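Local coordinates for protein trehalose-6-phosphate phosphatase (Candida albicans, PDB 5DXF) that belongs to glycosyltransferase family 20 of the GT-B clan, whose members are generally built from two Rossmann-like domains facing each other across a cleft, at residues L455-F460 with T465-A470; I430-V433 with M437-T440; E236-L241 with A273-C278; V155-F160 with R339-R344; S392-K397 with T404-Y409. All blocks are in the same frame, centred on the assembly; numbering follows the deposited sequence.

Contact 1 of 5, residues L455-F460 with T465-A470; sequences LILSEF and TVLKDA
Leu-455 meets Leu-467 at the start of strand 455-458, the middle strand of a three-stranded parallel sheet (428-430, 455-458, 471-473) in one Rossmann-like half of the GT-B fold. The partner segment 465-470 is irregular chain leading from this strand to the next, 471-473. CG of Leu-455 stands anti to the backbone N (chi1 164°), which carries CD2 out to CD1 of Leu-467 at 4.1 Å; the two side chains lie roughly perpendicular. The backbone of Leu-455 also takes part, its O lying 4.4 Å from CB of Ala-470. Ile-456 points its side chain to the other face of the sheet, while its backbone pairs with strand 428-430. Leu-457 returns to the loop side. Its CD2 touches two residues, CB of Leu-467 at 4.3 Å and CB of Ala-470 at 4.4 Å, which lie at the two ends of a type I turn closed by the bond from Ala-470 N to Leu-467 O (3.2 Å). Helix 439-447 and helix 493-509 complete this apolar cluster, Leu-442 and Leu-503 both reaching Leu-467. At the strand's end Ser-458 forms an ST turn and is also bonded to Ser-432 O: its OG accepts from Phe-460 N at 3.2 Å, with an N-H...O angle of 159°.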
# COMPACT_ATOMS: atom_id res chain seq x y z
N LEU A 455 3.87 -7.86 17.58
CA LEU A 455 3.75 -7.88 16.13
C LEU A 455 4.77 -8.83 15.53
O LEU A 455 5.97 -8.73 15.80
CB LEU A 455 3.94 -6.47 15.57
CG LEU A 455 4.21 -6.40 14.06
CD1 LEU A 455 2.97 -6.79 13.27
CD2 LEU A 455 4.71 -5.02 13.66
N ILE A 456 4.29 -9.76 14.71
CA ILE A 456 5.16 -10.65 13.97
C ILE A 456 5.17 -10.23 12.50
O ILE A 456 4.11 -10.06 11.88
CB ILE A 456 4.74 -12.12 14.09
CG1 ILE A 456 4.60 -12.51 15.57
CG2 ILE A 456 5.74 -13.03 13.40
CD1 ILE A 456 4.30 -13.97 15.78
N LEU A 457 6.37 -10.06 11.96
CA LEU A 457 6.54 -9.45 10.65
C LEU A 457 7.31 -10.36 9.69
O LEU A 457 8.33 -10.95 10.05
CB LEU A 457 7.27 -8.11 10.79
CG LEU A 457 6.80 -6.97 9.88
CD1 LEU A 457 5.31 -6.79 10.02
CD2 LEU A 457 7.54 -5.68 10.21
N SER A 458 6.79 -10.49 8.48
CA SER A 458 7.47 -11.23 7.43
C SER A 458 8.73 -10.47 7.05
O SER A 458 8.72 -9.24 7.00
CB SER A 458 6.56 -11.42 6.21
OG SER A 458 7.29 -11.94 5.10
N GLU A 459 9.82 -11.19 6.81
CA GLU A 459 11.07 -10.54 6.47
C GLU A 459 11.05 -10.03 5.03
O GLU A 459 11.92 -9.27 4.61
CB GLU A 459 12.25 -11.49 6.68
CG GLU A 459 12.21 -12.72 5.80
CD GLU A 459 13.32 -13.70 6.12
OE1 GLU A 459 13.66 -13.83 7.32
OE2 GLU A 459 13.86 -14.33 5.19
N PHE A 460 10.04 -10.46 4.27
CA PHE A 460 9.94 -10.10 2.87
C PHE A 460 9.08 -8.87 2.64
O PHE A 460 9.06 -8.31 1.54
CB PHE A 460 9.38 -11.27 2.06
CG PHE A 460 10.23 -12.50 2.10
CD1 PHE A 460 11.42 -12.55 1.39
CD2 PHE A 460 9.85 -13.61 2.83
CE1 PHE A 460 12.21 -13.68 1.42
CE2 PHE A 460 10.64 -14.74 2.87
CZ PHE A 460 11.82 -14.78 2.16
N THR A 465 11.96 -3.40 6.70
CA THR A 465 13.06 -2.45 6.50
C THR A 465 13.08 -1.36 7.57
O THR A 465 14.16 -0.94 8.01
CB THR A 465 12.98 -1.80 5.10
OG1 THR A 465 13.47 -2.73 4.12
CG2 THR A 465 13.82 -0.53 5.04
N VAL A 466 11.91 -0.90 8.01
CA VAL A 466 11.88 0.20 8.97
C VAL A 466 11.76 -0.29 10.41
O VAL A 466 12.41 0.25 11.31
CB VAL A 466 10.74 1.20 8.66
CG1 VAL A 466 10.86 1.68 7.22
CG2 VAL A 466 9.36 0.59 8.90
N LEU A 467 10.95 -1.32 10.64
CA LEU A 467 10.74 -1.86 11.98
C LEU A 467 11.69 -3.03 12.23
O LEU A 467 11.26 -4.17 12.37
CB LEU A 467 9.28 -2.29 12.18
CG LEU A 467 8.21 -1.24 11.88
CD1 LEU A 467 6.83 -1.76 12.26
CD2 LEU A 467 8.50 0.07 12.61
N LYS A 468 12.99 -2.72 12.29
CA LYS A 468 14.02 -3.74 12.42
C LYS A 468 13.91 -4.57 13.70
O LYS A 468 14.21 -5.76 13.71
CB LYS A 468 15.41 -3.10 12.36
CG LYS A 468 15.94 -2.88 10.94
CD LYS A 468 17.42 -2.54 10.95
CE LYS A 468 17.66 -1.07 11.28
NZ LYS A 468 19.02 -0.86 11.87
N ASP A 469 13.47 -3.93 14.78
CA ASP A 469 13.43 -4.58 16.09
C ASP A 469 12.23 -5.51 16.27
O ASP A 469 12.16 -6.26 17.25
CB ASP A 469 13.43 -3.52 17.20
CG ASP A 469 14.80 -2.94 17.45
OD1 ASP A 469 15.74 -3.73 17.69
OD2 ASP A 469 14.95 -1.70 17.40
N ALA A 470 11.29 -5.47 15.34
CA ALA A 470 10.11 -6.32 15.41
C ALA A 470 10.48 -7.79 15.27
O ALA A 470 11.50 -8.12 14.66
CB ALA A 470 9.10 -5.93 14.34

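Contact 2 of 5, residues I430-V433 with M437-T440; sequences ITSV and MNTT
Ile-430 spreads its branches over the carboxamide of Asn-438, the two side chains approaching from opposite directions. CG2 of Ile-430 is 3.5 Å from ND2 of Asn-438 and stands over the flat group, about 3.4 Å above the plane through its CG, OD1 and ND2. The other branch takes the oxygen end: CD1 of Ile-430 lies 3.5 Å from OD1 of Asn-438, and CG1 of Ile-430 is at 3.6 Å from the same oxygen. Two torsions of Asn-438 explain this overlap. With CG anti to the backbone N (chi1 -167°) the side chain reaches toward Ile-430, and chi2 of -94° turns the plane of the amide to meet it. Ser-432 adds a polar neighbour, its OG being 3.8 Å from ND2 of Asn-438, a distance at which no bond is assigned; that hydroxyl has a weak bond to Asp-435 instead.

The amide is thus a polar group lying against hydrocarbon, and its oxygen is satisfied by capping a backbone N just beyond Thr-440. The backbone N of Asn-438 is bonded to the hydroxyl of Thr-463, and its O to that of Ser-441, so the residue is held from several directions. Ile-430 also packs against Leu-455 and Leu-457 of the adjoining strand. A strand end, a short loop and an asparagine at the N-cap of helix 439-447 follow one another here, the strand-to-helix junction of a Rossmann-like alpha/beta domain.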
# COMPACT_ATOMS: atom_id res chain seq x y z
N ILE A 430 1.80 -10.45 10.13
CA ILE A 430 1.94 -10.03 8.74
C ILE A 430 2.84 -11.02 8.01
O ILE A 430 3.99 -11.22 8.39
CB ILE A 430 2.52 -8.61 8.63
CG1 ILE A 430 1.72 -7.63 9.49
CG2 ILE A 430 2.56 -8.15 7.18
CD1 ILE A 430 0.24 -7.63 9.20
N THR A 431 2.30 -11.64 6.96
CA THR A 431 2.99 -12.73 6.25
C THR A 431 3.17 -12.41 4.76
O THR A 431 3.30 -13.32 3.94
CB THR A 431 2.23 -14.05 6.39
OG1 THR A 431 0.85 -13.85 6.02
CG2 THR A 431 2.27 -14.54 7.82
N SER A 432 3.16 -11.13 4.44
CA SER A 432 3.24 -10.67 3.05
C SER A 432 4.41 -11.27 2.29
O SER A 432 5.55 -11.24 2.76
CB SER A 432 3.32 -9.15 3.02
OG SER A 432 2.12 -8.57 3.48
N VAL A 433 4.13 -11.82 1.11
CA VAL A 433 5.16 -12.42 0.27
C VAL A 433 6.01 -11.34 -0.39
O VAL A 433 7.24 -11.47 -0.49
CB VAL A 433 4.53 -13.33 -0.82
CG1 VAL A 433 5.49 -13.57 -1.98
CG2 VAL A 433 4.10 -14.65 -0.19
N MET A 437 4.81 -1.60 1.10
CA MET A 437 4.68 -1.28 2.52
C MET A 437 3.42 -1.87 3.13
O MET A 437 2.36 -1.91 2.50
CB MET A 437 4.69 0.24 2.72
CG MET A 437 6.04 0.79 3.15
SD MET A 437 6.59 0.04 4.70
CE MET A 437 8.34 0.37 4.62
N ASN A 438 3.54 -2.33 4.37
CA ASN A 438 2.39 -2.83 5.11
C ASN A 438 1.90 -1.79 6.12
O ASN A 438 2.47 -1.64 7.20
CB ASN A 438 2.73 -4.14 5.83
CG ASN A 438 1.49 -4.86 6.34
OD1 ASN A 438 1.10 -4.70 7.50
ND2 ASN A 438 0.87 -5.65 5.48
N THR A 439 0.84 -1.08 5.74
CA THR A 439 0.26 -0.03 6.58
C THR A 439 -0.34 -0.59 7.87
O THR A 439 -0.23 0.01 8.95
CB THR A 439 -0.84 0.72 5.79
OG1 THR A 439 -0.26 1.36 4.64
CG2 THR A 439 -1.51 1.77 6.66
N THR A 440 -0.95 -1.77 7.75
CA THR A 440 -1.65 -2.42 8.85
C THR A 440 -0.74 -2.66 10.06
O THR A 440 -1.18 -2.53 11.20
CB THR A 440 -2.25 -3.76 8.39
OG1 THR A 440 -3.15 -3.53 7.29
CG2 THR A 440 -3.01 -4.44 9.52

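Contact 3 of 5, residues E236-L241 with A273-C278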
# COMPACT_ATOMS: atom_id res chain seq x y z
N GLU A 236 15.81 -9.40 -14.28
CA GLU A 236 15.40 -10.67 -14.84
C GLU A 236 13.91 -10.75 -15.08
O GLU A 236 13.49 -11.28 -16.09
CB GLU A 236 15.75 -11.79 -13.89
CG GLU A 236 16.95 -11.54 -13.03
CD GLU A 236 17.64 -12.82 -12.68
OE1 GLU A 236 18.46 -13.25 -13.49
OE2 GLU A 236 17.36 -13.40 -11.63
N TYR A 237 13.11 -10.23 -14.16
CA TYR A 237 11.66 -10.20 -14.30
C TYR A 237 11.21 -9.06 -15.20
O TYR A 237 10.26 -9.21 -15.97
CB TYR A 237 11.00 -10.08 -12.93
CG TYR A 237 10.51 -11.40 -12.38
CD1 TYR A 237 9.27 -11.90 -12.75
CD2 TYR A 237 11.30 -12.15 -11.52
CE1 TYR A 237 8.82 -13.11 -12.27
CE2 TYR A 237 10.85 -13.36 -11.03
CZ TYR A 237 9.61 -13.83 -11.41
OH TYR A 237 9.17 -15.04 -10.92
N PHE A 238 11.91 -7.93 -15.12
CA PHE A 238 11.50 -6.75 -15.87
C PHE A 238 11.71 -6.90 -17.38
O PHE A 238 10.99 -6.30 -18.17
CB PHE A 238 12.26 -5.51 -15.37
CG PHE A 238 11.73 -4.22 -15.91
CD1 PHE A 238 10.59 -3.65 -15.37
CD2 PHE A 238 12.36 -3.59 -16.97
CE1 PHE A 238 10.09 -2.46 -15.88
CE2 PHE A 238 11.86 -2.40 -17.48
CZ PHE A 238 10.72 -1.84 -16.93
N ARG A 239 12.68 -7.72 -17.76
CA ARG A 239 13.01 -7.94 -19.16
C ARG A 239 11.85 -8.58 -19.92
O ARG A 239 11.75 -8.45 -21.13
CB ARG A 239 14.26 -8.80 -19.28
CG ARG A 239 15.54 -8.06 -18.96
CD ARG A 239 16.67 -8.40 -19.91
NE ARG A 239 17.05 -9.80 -19.81
CZ ARG A 239 17.72 -10.33 -18.80
NH1 ARG A 239 18.09 -9.58 -17.78
NH2 ARG A 239 18.01 -11.62 -18.82
N CYS A 240 10.99 -9.27 -19.20
CA CYS A 240 9.88 -9.98 -19.79
C CYS A 240 8.94 -9.04 -20.52
O CYS A 240 8.33 -9.42 -21.49
CB CYS A 240 9.11 -10.73 -18.72
SG CYS A 240 10.14 -11.90 -17.82
N LEU A 241 8.86 -7.82 -20.04
CA LEU A 241 7.95 -6.88 -20.62
C LEU A 241 8.36 -6.50 -22.03
O LEU A 241 9.49 -6.15 -22.29
CB LEU A 241 7.86 -5.64 -19.74
CG LEU A 241 7.33 -5.84 -18.33
CD1 LEU A 241 7.51 -4.57 -17.52
CD2 LEU A 241 5.87 -6.22 -18.37
N ALA A 273 20.44 0.34 -16.29
CA ALA A 273 21.73 0.09 -16.93
C ALA A 273 21.68 -1.05 -17.95
O ALA A 273 22.42 -1.04 -18.93
CB ALA A 273 22.79 -0.20 -15.87
N ARG A 274 20.82 -2.04 -17.74
CA ARG A 274 20.81 -3.23 -18.59
C ARG A 274 19.87 -3.13 -19.79
O ARG A 274 20.26 -3.41 -20.92
CB ARG A 274 20.47 -4.48 -17.76
CG ARG A 274 21.44 -4.73 -16.62
CD ARG A 274 21.67 -6.21 -16.35
NE ARG A 274 22.41 -6.40 -15.10
CZ ARG A 274 21.88 -6.92 -13.99
NH1 ARG A 274 20.63 -7.33 -13.98
NH2 ARG A 274 22.63 -7.03 -12.90
N VAL A 275 18.63 -2.73 -19.54
CA VAL A 275 17.64 -2.59 -20.61
C VAL A 275 17.95 -1.37 -21.48
O VAL A 275 17.89 -1.42 -22.71
CB VAL A 275 16.21 -2.49 -20.05
CG1 VAL A 275 15.20 -2.31 -21.16
CG2 VAL A 275 15.89 -3.72 -19.21
N LEU A 276 18.29 -0.26 -20.83
CA LEU A 276 18.70 0.95 -21.53
C LEU A 276 20.20 1.17 -21.39
O LEU A 276 20.84 0.63 -20.49
CB LEU A 276 17.93 2.17 -21.01
CG LEU A 276 16.48 2.32 -21.47
CD1 LEU A 276 15.84 3.59 -20.93
CD2 LEU A 276 16.41 2.29 -22.99
N GLY A 277 20.77 1.97 -22.29
CA GLY A 277 22.20 2.22 -22.31
C GLY A 277 22.67 3.13 -21.18
O GLY A 277 23.87 3.27 -20.95
N CYS A 278 21.71 3.72 -20.48
CA CYS A 278 21.96 4.74 -19.45
C CYS A 278 23.02 4.33 -18.43
O CYS A 278 23.04 3.19 -17.96
CB CYS A 278 20.65 5.07 -18.73
SG CYS A 278 19.22 5.14 -19.82
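With CG of Phe-238 anti to the backbone N (chi1 -170°), and with the chi1 of 179° of Val-275 putting CG1 anti to the backbone N and leaving CG2 beside it, the ring edge and this one methyl are brought together. CG2 of Val-275 comes in at the edge of the ring, near its plane, 4.2 Å from CD2 of Phe-238. That position makes the meeting an apolar contact with a ring edge and not a CH-pi interaction over a face. The same methyl has a second, looser neighbour: CG of Arg-239 lies 4.4 Å from CG2 of Val-275, the arginine running its aliphatic part past the methyl on the more exposed side.

Both segments lie at the C-terminal ends of helices, 235-238 and 262-274, which come after strands 223-227 and 256-259, neighbours in the large nine-stranded sheet of the other Rossmann-like half of the GT-B fold. Helix 244-251 bridges the pair, its Leu-248 being touched by both Phe-238 and Val-275, while the ring of Phe-232 also meets that of Phe-238. Past Phe-238 the chain turns sharply: Leu-241 N bonds to Phe-238 O at 3.2 Å and closes a type I turn.

Outside the apolar patch the charged groups approach without pairing across the contact. NH1 of Arg-239 is 5.1 Å from NH1 of Arg-274, and OE1 of Glu-236 is 6.3 Å from NH1 of Arg-274. These three residues are also touched by crystal neighbours, which may influence where their side chains settle.

Contact 4 of 5, residues V155-F160 with R339-R344; sequences VLWPVF and RLDKVR
The indole of Trp-157 and the carboxylate of Asp-341 approach from opposite directions with their planes 20° apart. The contact is made through one carbon of the six-membered ring: CZ2 of Trp-157 is 3.6 Å from OD2 of Asp-341, and the same CZ2 is 3.7 Å from CG2 of Val-343. Both partners come in obliquely. At the edge of the indole, in its plane, sits CD of the following Pro-158, and the imidazole of His-161, one turn further on, stacks with the ring. Trp-157 has CG anti to its backbone N (chi1 167°), which extends the indole from helix 147-160 toward the loop after strand 332-339; the helix is kinked at Pro-158, whose N makes no bond to the preceding turn.

On the loop side, OD1 of Asp-341 receives a weak bond from Lys-342 N at 3.4 Å, with an N-H...O angle of 131°. Helix 147-160 belongs to the half with the large mixed sheet and the loop to the half with the two three-stranded sheets, so the contact joins the two Rossmann-like halves of the GT-B fold. A directional bond lies nearby, from Arg-434 NE to Phe-160 O. Between the two segments themselves the chemistry is van der Waals touching, apolar apart from one acidic oxygen near an aromatic C-H carbon, where a slight electrostatic attraction is plausible.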
# COMPACT_ATOMS: atom_id res chain seq x y z
N VAL A 155 -0.50 -7.26 -16.34
CA VAL A 155 0.86 -7.37 -16.86
C VAL A 155 1.89 -6.81 -15.88
O VAL A 155 2.81 -7.52 -15.48
CB VAL A 155 1.00 -6.64 -18.21
CG1 VAL A 155 2.40 -6.83 -18.76
CG2 VAL A 155 -0.03 -7.15 -19.19
N LEU A 156 1.73 -5.55 -15.50
CA LEU A 156 2.72 -4.87 -14.67
C LEU A 156 2.74 -5.36 -13.22
O LEU A 156 3.80 -5.69 -12.69
CB LEU A 156 2.47 -3.35 -14.72
CG LEU A 156 2.88 -2.63 -16.01
CD1 LEU A 156 2.30 -1.22 -16.06
CD2 LEU A 156 4.39 -2.58 -16.15
N TRP A 157 1.57 -5.40 -12.58
CA TRP A 157 1.45 -5.87 -11.19
C TRP A 157 2.06 -7.26 -10.97
O TRP A 157 2.83 -7.44 -10.02
CB TRP A 157 -0.01 -5.87 -10.73
CG TRP A 157 -0.26 -6.63 -9.45
CD1 TRP A 157 -0.38 -7.98 -9.30
CD2 TRP A 157 -0.41 -6.07 -8.14
NE1 TRP A 157 -0.59 -8.30 -7.98
CE2 TRP A 157 -0.61 -7.14 -7.25
CE3 TRP A 157 -0.40 -4.77 -7.63
CZ2 TRP A 157 -0.80 -6.95 -5.88
CZ3 TRP A 157 -0.58 -4.58 -6.28
CH2 TRP A 157 -0.78 -5.66 -5.42
N PRO A 158 1.71 -8.26 -11.81
CA PRO A 158 2.32 -9.58 -11.56
C PRO A 158 3.83 -9.58 -11.70
O PRO A 158 4.51 -10.21 -10.88
CB PRO A 158 1.70 -10.46 -12.65
CG PRO A 158 0.46 -9.76 -13.03
CD PRO A 158 0.78 -8.32 -12.94
N VAL A 159 4.36 -8.90 -12.71
CA VAL A 159 5.80 -8.84 -12.94
C VAL A 159 6.53 -8.16 -11.79
O VAL A 159 7.53 -8.67 -11.29
CB VAL A 159 6.13 -8.11 -14.26
CG1 VAL A 159 7.62 -7.83 -14.35
CG2 VAL A 159 5.66 -8.93 -15.45
N PHE A 160 6.02 -7.01 -11.35
CA PHE A 160 6.64 -6.25 -10.28
C PHE A 160 6.62 -7.05 -8.99
O PHE A 160 7.46 -6.88 -8.13
CB PHE A 160 5.94 -4.92 -10.08
CG PHE A 160 6.27 -3.92 -11.13
CD1 PHE A 160 6.27 -2.58 -10.84
CD2 PHE A 160 6.56 -4.32 -12.41
CE1 PHE A 160 6.57 -1.65 -11.81
CE2 PHE A 160 6.85 -3.40 -13.38
CZ PHE A 160 6.85 -2.06 -13.09
N ARG A 339 -5.58 -7.80 1.63
CA ARG A 339 -6.27 -8.12 0.39
C ARG A 339 -6.06 -9.60 0.07
O ARG A 339 -4.99 -10.15 0.34
CB ARG A 339 -5.78 -7.24 -0.76
CG ARG A 339 -6.30 -5.82 -0.72
CD ARG A 339 -5.69 -4.98 -1.83
NE ARG A 339 -6.45 -3.75 -2.07
CZ ARG A 339 -6.18 -2.89 -3.05
NH1 ARG A 339 -5.18 -3.12 -3.88
NH2 ARG A 339 -6.92 -1.80 -3.19
N LEU A 340 -7.04 -10.24 -0.54
CA LEU A 340 -6.88 -11.65 -0.81
C LEU A 340 -6.12 -11.75 -2.11
O LEU A 340 -6.65 -11.51 -3.18
CB LEU A 340 -8.24 -12.32 -0.96
CG LEU A 340 -8.78 -13.02 0.27
CD1 LEU A 340 -9.99 -13.88 -0.07
CD2 LEU A 340 -7.69 -13.84 0.92
N ASP A 341 -4.85 -12.11 -1.99
CA ASP A 341 -3.89 -12.02 -3.07
C ASP A 341 -2.76 -12.99 -2.87
O ASP A 341 -2.61 -13.55 -1.80
CB ASP A 341 -3.32 -10.62 -3.12
CG ASP A 341 -3.58 -9.96 -4.42
OD1 ASP A 341 -3.74 -10.69 -5.42
OD2 ASP A 341 -3.65 -8.72 -4.46
N LYS A 342 -2.00 -13.23 -3.92
CA LYS A 342 -0.80 -14.03 -3.83
C LYS A 342 0.28 -13.41 -2.94
O LYS A 342 0.97 -14.11 -2.22
CB LYS A 342 -0.24 -14.32 -5.22
CG LYS A 342 -1.21 -15.03 -6.13
CD LYS A 342 -0.49 -15.77 -7.23
CE LYS A 342 -1.46 -16.46 -8.16
NZ LYS A 342 -1.56 -15.76 -9.46
N VAL A 343 0.44 -12.10 -3.03
CA VAL A 343 1.53 -11.37 -2.40
C VAL A 343 1.30 -11.06 -0.92
O VAL A 343 2.25 -10.97 -0.15
CB VAL A 343 1.80 -10.05 -3.14
CG1 VAL A 343 2.52 -10.32 -4.44
CG2 VAL A 343 0.51 -9.28 -3.38
N ARG A 344 0.04 -10.88 -0.53
CA ARG A 344 -0.27 -10.48 0.84
C ARG A 344 -0.14 -11.65 1.82
O ARG A 344 -0.18 -11.47 3.04
CB ARG A 344 -1.66 -9.87 0.92
CG ARG A 344 -1.77 -8.53 0.20
CD ARG A 344 -0.74 -7.55 0.74
NE ARG A 344 -0.86 -6.23 0.13
CZ ARG A 344 -0.23 -5.14 0.56
NH1 ARG A 344 0.56 -5.21 1.62
NH2 ARG A 344 -0.40 -3.99 -0.06

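Contact 5 of 5, residues S392-K397 with T404-Y409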
# COMPACT_ATOMS: atom_id res chain seq x y z
N SER A 392 -11.66 -23.71 6.08
CA SER A 392 -12.61 -24.78 6.30
C SER A 392 -11.95 -25.97 6.99
O SER A 392 -12.55 -26.59 7.87
CB SER A 392 -13.24 -25.23 4.98
OG SER A 392 -14.09 -24.22 4.45
N ARG A 393 -10.72 -26.28 6.60
CA ARG A 393 -9.99 -27.40 7.18
C ARG A 393 -9.67 -27.17 8.66
O ARG A 393 -9.89 -28.04 9.50
CB ARG A 393 -8.70 -27.67 6.41
CG ARG A 393 -8.16 -29.09 6.55
CD ARG A 393 -6.68 -29.15 6.22
NE ARG A 393 -6.36 -28.35 5.04
CZ ARG A 393 -5.19 -27.74 4.84
NH1 ARG A 393 -4.22 -27.83 5.73
NH2 ARG A 393 -4.99 -27.03 3.73
N ILE A 394 -9.14 -25.98 8.96
CA ILE A 394 -8.79 -25.61 10.33
C ILE A 394 -10.02 -25.59 11.23
O ILE A 394 -9.99 -26.13 12.34
CB ILE A 394 -8.10 -24.23 10.38
CG1 ILE A 394 -6.79 -24.25 9.58
CG2 ILE A 394 -7.82 -23.82 11.81
CD1 ILE A 394 -6.06 -22.93 9.57
N ASN A 395 -11.10 -24.97 10.76
CA ASN A 395 -12.32 -24.91 11.55
C ASN A 395 -12.97 -26.28 11.72
O ASN A 395 -13.60 -26.55 12.74
CB ASN A 395 -13.32 -23.94 10.92
CG ASN A 395 -12.87 -22.49 11.02
OD1 ASN A 395 -12.00 -22.16 11.83
ND2 ASN A 395 -13.47 -21.63 10.21
N SER A 396 -12.82 -27.14 10.72
CA SER A 396 -13.33 -28.50 10.82
C SER A 396 -12.53 -29.30 11.85
O SER A 396 -13.10 -30.09 12.61
CB SER A 396 -13.28 -29.20 9.47
OG SER A 396 -13.51 -30.59 9.61
N LYS A 397 -11.22 -29.09 11.87
CA LYS A 397 -10.35 -29.89 12.73
C LYS A 397 -10.37 -29.43 14.19
O LYS A 397 -10.44 -30.26 15.10
CB LYS A 397 -8.92 -29.87 12.20
CG LYS A 397 -7.96 -30.70 13.03
CD LYS A 397 -6.73 -31.11 12.25
CE LYS A 397 -5.87 -32.06 13.06
NZ LYS A 397 -4.75 -32.62 12.26
N THR A 404 -14.72 -21.04 17.22
CA THR A 404 -14.31 -21.03 15.82
C THR A 404 -12.94 -20.38 15.68
O THR A 404 -12.80 -19.17 15.83
CB THR A 404 -15.33 -20.29 14.94
OG1 THR A 404 -16.61 -20.92 15.05
CG2 THR A 404 -14.89 -20.29 13.48
N PRO A 405 -11.91 -21.20 15.41
CA PRO A 405 -10.50 -20.80 15.31
C PRO A 405 -10.25 -19.67 14.31
O PRO A 405 -9.55 -18.72 14.64
CB PRO A 405 -9.80 -22.08 14.87
CG PRO A 405 -10.68 -23.18 15.35
CD PRO A 405 -12.07 -22.65 15.20
N VAL A 406 -10.81 -19.79 13.10
CA VAL A 406 -10.62 -18.75 12.09
C VAL A 406 -11.93 -18.05 11.73
O VAL A 406 -12.91 -18.69 11.34
CB VAL A 406 -10.02 -19.32 10.80
CG1 VAL A 406 -9.82 -18.21 9.78
CG2 VAL A 406 -8.70 -20.01 11.09
N LEU A 407 -11.94 -16.73 11.88
CA LEU A 407 -13.07 -15.92 11.46
C LEU A 407 -12.68 -15.10 10.23
O LEU A 407 -11.72 -14.32 10.28
CB LEU A 407 -13.55 -15.01 12.59
CG LEU A 407 -14.19 -15.75 13.77
CD1 LEU A 407 -14.39 -14.83 14.97
CD2 LEU A 407 -15.50 -16.40 13.35
N HIS A 408 -13.42 -15.29 9.14
CA HIS A 408 -13.10 -14.63 7.88
C HIS A 408 -14.21 -13.68 7.44
O HIS A 408 -15.31 -14.11 7.08
CB HIS A 408 -12.84 -15.67 6.79
CG HIS A 408 -12.24 -15.10 5.54
ND1 HIS A 408 -12.10 -15.83 4.38
CD2 HIS A 408 -11.73 -13.87 5.27
CE1 HIS A 408 -11.53 -15.08 3.46
NE2 HIS A 408 -11.30 -13.89 3.97
N TYR A 409 -13.91 -12.39 7.46
CA TYR A 409 -14.85 -11.37 7.02
C TYR A 409 -14.40 -10.78 5.69
O TYR A 409 -13.31 -10.21 5.60
CB TYR A 409 -14.99 -10.27 8.07
CG TYR A 409 -15.38 -10.77 9.44
CD1 TYR A 409 -16.71 -11.00 9.76
CD2 TYR A 409 -14.42 -11.00 10.41
CE1 TYR A 409 -17.07 -11.45 11.02
CE2 TYR A 409 -14.77 -11.45 11.67
CZ TYR A 409 -16.09 -11.68 11.97
OH TYR A 409 -16.44 -12.13 13.22
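Asn-395 grips both polar backbone atoms of Val-406 with its side-chain amide. Val-406 N donates to OD1 of Asn-395 at 2.9 Å, with an N-H...O angle of 157°, and arrives in the carbonyl plane on a lone pair. In return ND2 of Asn-395 donates to Val-406 O at 3.2 Å and 152°, again on a lone pair in the carbonyl plane, although the acceptor is tilted 16° out of the asparagine's amide plane. The pair of bonds fixes the rotation of the amide and assigns its two ends. It also supplies partners where the sheet does not: strand 406-409 is the outermost of its three, and Pro-405, Leu-407 and Tyr-409 make the backbone bonds to strand 367-374, whereas Val-406 turns its N and O to Asn-395.

Apolar atoms fit round this polar core. CD of Pro-405 lies 3.4 Å from OD1 of Asn-395, and CG2 of Thr-404 is 3.8 Å from ND2 of Asn-395. Ile-394, with CG2 anti to the backbone N, sets that methyl 4.0 Å from CG2 of Val-406 and an equal 4.0 Å from CB of Pro-405; its side chain stands square to the valine and runs alongside the proline in the opposite sense.

The contact joins the last two elements of the beta-alpha-beta unit of strand 367-374, helix 381-398 and strand 406-409. Helix 346-359 packs alongside, its Phe-353 touching both Ile-394 and Val-406.

Overall arrangement
From the N terminus, contact 4 opens first, at helix 147-160, and closes some 180 residues later after strand 332-339, tying the two halves of the GT-B fold. Contact 3 is nested inside that long loop and stays within the nine-stranded half; the two touch where Leu-241 packs on Val-155 and Leu-156. The remaining contacts follow in series, each closing a short loop. Contact 5 closes a beta-alpha-beta unit and meets contact 4 through His-408 and Leu-340. Contact 2 then joins strand 428-430 to helix 439-447, and contact 1 follows on strand 455-458, bonded to contact 2. Contacts 3 and 5 lie farthest apart, their centres about 44 Å from each other.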